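PDB 2R77: phosphatidylethanolamine-binding protein, putative from Plasmodium falciparum, which probably binds phosphatidylethanolamine and may regulate protein kinases. Local coordinates for residues Ile31-Pro36 with Leu144-Phe149. Numbering follows the deposited sequence.
Sequences IPHVFP and LHRISF
His33 and Arg146 meet through their first torsions and one bend: the imidazole's CG stands anti to its own backbone N (chi1 -168°), while the arginine sets out with CG anti to its carbonyl carbon and bends at chi3, which turns the guanidinium onto the ring. The two flat groups stack, with centres 4.3 Å apart and planes inclined by 15°. The overlap is offset, because NH2 of Arg146 lies over one face near the rim, 3.2 Å from CD2 of His33, whereas CZ of Arg146 stays 3.8 Å from that same carbon. Polar bonds elsewhere fix both partners: NH2 of Arg146 forms a salt bridge with Asp94, NH1 binds the carbonyl of Asp28, and NE2 of His33 is bonded to the carbonyl of Pro93. The stack is thus one of several restraints on the guanidinium's orientation.

Beside it the second contact is a loose one, the methyl CG2 of Val34 standing 4.4 Å from OG of Ser148. That hydroxyl reaches back along its own chain and donates to O of Arg146 at 2.7 Å, with a C=O...OG angle of 148°; it also bonds Tyr199 OH. Arg146 is the centre of an inverse gamma turn, closed by a weak bond from Ile147 N to His145 O, and the hydroxyl's grip on its carbonyl ties the turn to Ser148 of strand 148-155.

Within the fold, the contact packs the end of helix 30-33 and the loop after it against strand 148-155 and the residues before it; that strand lies between strands 84-95 and 196-201 in the five-stranded antiparallel sheet.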
ATOM      1  N   ILE A  31       0.101   7.523 -11.361  1.00 15.43           N
ATOM      2  CA  ILE A  31      -0.425   7.178 -12.691  1.00 15.52           C
ATOM      3  C   ILE A  31       0.673   7.598 -13.663  1.00 15.66           C
ATOM      4  O   ILE A  31       1.047   8.770 -13.648  1.00 15.75           O
ATOM      5  CB  ILE A  31      -1.704   7.979 -13.043  1.00 16.51           C
ATOM      6  CG1 ILE A  31      -2.823   7.695 -12.036  1.00 17.39           C
ATOM      7  CG2 ILE A  31      -2.160   7.681 -14.491  1.00 14.43           C
ATOM      8  CD1 ILE A  31      -3.903   8.784 -12.057  1.00 16.21           C
ATOM      9  N   PRO A  32       1.156   6.668 -14.530  1.00 15.74           N
ATOM     10  CA  PRO A  32       0.672   5.305 -14.792  1.00 15.26           C
ATOM     11  C   PRO A  32       1.424   4.173 -14.107  1.00 14.58           C
ATOM     12  O   PRO A  32       1.151   3.023 -14.422  1.00 15.13           O
ATOM     13  CB  PRO A  32       0.931   5.144 -16.287  1.00 15.38           C
ATOM     14  CG  PRO A  32       2.223   5.913 -16.497  1.00 16.04           C
ATOM     15  CD  PRO A  32       2.258   7.030 -15.452  1.00 15.84           C
ATOM     16  N   HIS A  33       2.386   4.493 -13.240  1.00 14.40           N
ATOM     17  CA  HIS A  33       3.264   3.453 -12.699  1.00 14.51           C
ATOM     18  C   HIS A  33       2.547   2.445 -11.814  1.00 14.15           C
ATOM     19  O   HIS A  33       2.790   1.236 -11.924  1.00 15.82           O
ATOM     20  CB  HIS A  33       4.453   4.020 -11.949  1.00 13.92           C
ATOM     21  CG  HIS A  33       5.492   2.989 -11.639  1.00 14.04           C
ATOM     22  ND1 HIS A  33       6.210   2.342 -12.621  1.00 16.32           N
ATOM     23  CD2 HIS A  33       5.909   2.474 -10.461  1.00 14.33           C
ATOM     24  CE1 HIS A  33       7.031   1.466 -12.058  1.00 17.39           C
ATOM     25  NE2 HIS A  33       6.871   1.533 -10.748  1.00 13.19           N
ATOM     26  N   VAL A  34       1.674   2.949 -10.945  1.00 14.09           N
ATOM     27  CA  VAL A  34       0.987   2.129  -9.962  1.00 13.74           C
ATOM     28  C   VAL A  34      -0.454   1.893 -10.412  1.00 13.71           C
ATOM     29  O   VAL A  34      -0.911   0.745 -10.450  1.00 14.67           O
ATOM     30  CB  VAL A  34       1.013   2.786  -8.564  1.00 13.07           C
ATOM     31  CG1 VAL A  34       0.211   1.945  -7.579  1.00 14.43           C
ATOM     32  CG2 VAL A  34       2.469   2.985  -8.078  1.00 14.59           C
ATOM     33  N   PHE A  35      -1.148   2.981 -10.752  1.00 13.87           N
ATOM     34  CA  PHE A  35      -2.480   2.915 -11.377  1.00 14.27           C
ATOM     35  C   PHE A  35      -2.340   3.253 -12.864  1.00 15.91           C
ATOM     36  O   PHE A  35      -1.814   4.328 -13.201  1.00 16.21           O
ATOM     37  CB  PHE A  35      -3.426   3.914 -10.716  1.00 14.36           C
ATOM     38  CG  PHE A  35      -3.488   3.788  -9.203  1.00 13.67           C
ATOM     39  CD1 PHE A  35      -3.786   2.558  -8.597  1.00 15.93           C
ATOM     40  CD2 PHE A  35      -3.213   4.886  -8.399  1.00 16.20           C
ATOM     41  CE1 PHE A  35      -3.828   2.431  -7.180  1.00 15.21           C
ATOM     42  CE2 PHE A  35      -3.254   4.777  -6.990  1.00 16.37           C
ATOM     43  CZ  PHE A  35      -3.567   3.551  -6.388  1.00 16.30           C
ATOM     44  N   PRO A  36      -2.813   2.364 -13.748  1.00 17.98           N
ATOM     45  CA  PRO A  36      -2.413   2.565 -15.149  1.00 19.73           C
ATOM     46  C   PRO A  36      -3.095   3.771 -15.809  1.00 20.91           C
ATOM     47  O   PRO A  36      -2.581   4.304 -16.814  1.00 20.90           O
ATOM     48  CB  PRO A  36      -2.767   1.232 -15.820  1.00 20.75           C
ATOM     49  CG  PRO A  36      -3.789   0.591 -14.955  1.00 19.70           C
ATOM     50  CD  PRO A  36      -3.678   1.185 -13.566  1.00 18.17           C
ATOM     51  N   LEU A 144      14.446   7.136  -5.168  1.00 12.06           N
ATOM     52  CA  LEU A 144      13.364   7.327  -4.206  1.00 11.88           C
ATOM     53  C   LEU A 144      12.212   6.349  -4.508  1.00 12.32           C
ATOM     54  O   LEU A 144      11.470   6.496  -5.500  1.00 11.90           O
ATOM     55  CB  LEU A 144      12.856   8.767  -4.296  1.00 12.27           C
ATOM     56  CG  LEU A 144      13.806   9.805  -3.693  1.00 12.02           C
ATOM     57  CD1 LEU A 144      13.455  11.201  -4.211  1.00 13.20           C
ATOM     58  CD2 LEU A 144      13.867   9.801  -2.141  1.00 13.69           C
ATOM     59  N   HIS A 145      12.115   5.290  -3.705  1.00 11.40           N
ATOM     60  CA  HIS A 145      11.020   4.342  -3.877  1.00 11.49           C
ATOM     61  C   HIS A 145       9.691   4.960  -3.410  1.00 11.33           C
ATOM     62  O   HIS A 145       9.628   5.540  -2.328  1.00 11.01           O
ATOM     63  CB  HIS A 145      11.307   3.051  -3.116  1.00 12.15           C
ATOM     64  CG  HIS A 145      12.494   2.289  -3.621  1.00 11.21           C
ATOM     65  ND1 HIS A 145      12.514   0.908  -3.702  1.00 11.72           N
ATOM     66  CD2 HIS A 145      13.733   2.708  -3.993  1.00 11.68           C
ATOM     67  CE1 HIS A 145      13.697   0.517  -4.170  1.00 11.18           C
ATOM     68  NE2 HIS A 145      14.446   1.594  -4.357  1.00 11.46           N
ATOM     69  N   ARG A 146       8.638   4.778  -4.210  1.00 11.42           N
ATOM     70  CA  ARG A 146       7.337   5.388  -3.931  1.00 10.53           C
ATOM     71  C   ARG A 146       6.517   4.415  -3.080  1.00 11.18           C
ATOM     72  O   ARG A 146       5.550   3.803  -3.564  1.00 11.02           O
ATOM     73  CB  ARG A 146       6.632   5.742  -5.246  1.00 10.89           C
ATOM     74  CG  ARG A 146       7.364   6.887  -5.982  1.00 12.55           C
ATOM     75  CD  ARG A 146       6.954   6.979  -7.433  1.00 15.15           C
ATOM     76  NE  ARG A 146       7.549   5.924  -8.254  1.00 14.75           N
ATOM     77  CZ  ARG A 146       7.451   5.855  -9.580  1.00 16.70           C
ATOM     78  NH1 ARG A 146       6.772   6.791 -10.265  1.00 16.67           N
ATOM     79  NH2 ARG A 146       8.024   4.848 -10.231  1.00 17.03           N
ATOM     80  N   ILE A 147       6.936   4.287  -1.827  1.00 10.66           N
ATOM     81  CA  ILE A 147       6.300   3.350  -0.884  1.00 11.73           C
ATOM     82  C   ILE A 147       4.815   3.723  -0.758  1.00 11.40           C
ATOM     83  O   ILE A 147       4.470   4.845  -0.389  1.00 11.72           O
ATOM     84  CB  ILE A 147       7.027   3.357   0.509  1.00 12.70           C
ATOM     85  CG1 ILE A 147       8.491   2.882   0.353  1.00 12.24           C
ATOM     86  CG2 ILE A 147       6.305   2.450   1.506  1.00 13.00           C
ATOM     87  CD1 ILE A 147       8.644   1.547  -0.377  1.00 12.42           C
ATOM     88  N   SER A 148       3.961   2.750  -1.073  1.00 11.72           N
ATOM     89  CA  SER A 148       2.545   2.979  -1.347  1.00 12.14           C
ATOM     90  C   SER A 148       1.603   2.262  -0.391  1.00 12.22           C
ATOM     91  O   SER A 148       1.843   1.108  -0.044  1.00 12.67           O
ATOM     92  CB  SER A 148       2.263   2.533  -2.782  1.00 12.27           C
ATOM     93  OG  SER A 148       2.832   3.464  -3.696  1.00 13.44           O
ATOM     94  N   PHE A 149       0.533   2.957   0.033  1.00 12.61           N
ATOM     95  CA  PHE A 149      -0.505   2.344   0.853  1.00 13.00           C
ATOM     96  C   PHE A 149      -1.784   2.402   0.035  1.00 12.19           C
ATOM     97  O   PHE A 149      -2.250   3.494  -0.317  1.00 11.93           O
ATOM     98  CB  PHE A 149      -0.675   3.101   2.181  1.00 13.71           C
ATOM     99  CG  PHE A 149       0.518   2.962   3.109  1.00 14.52           C
ATOM    100  CD1 PHE A 149       0.541   1.972   4.084  1.00 15.46           C
ATOM    101  CD2 PHE A 149       1.618   3.807   2.973  1.00 11.98           C
ATOM    102  CE1 PHE A 149       1.622   1.854   4.954  1.00 15.91           C
ATOM    103  CE2 PHE A 149       2.731   3.670   3.837  1.00 15.52           C
ATOM    104  CZ  PHE A 149       2.724   2.685   4.816  1.00 14.94           C
TER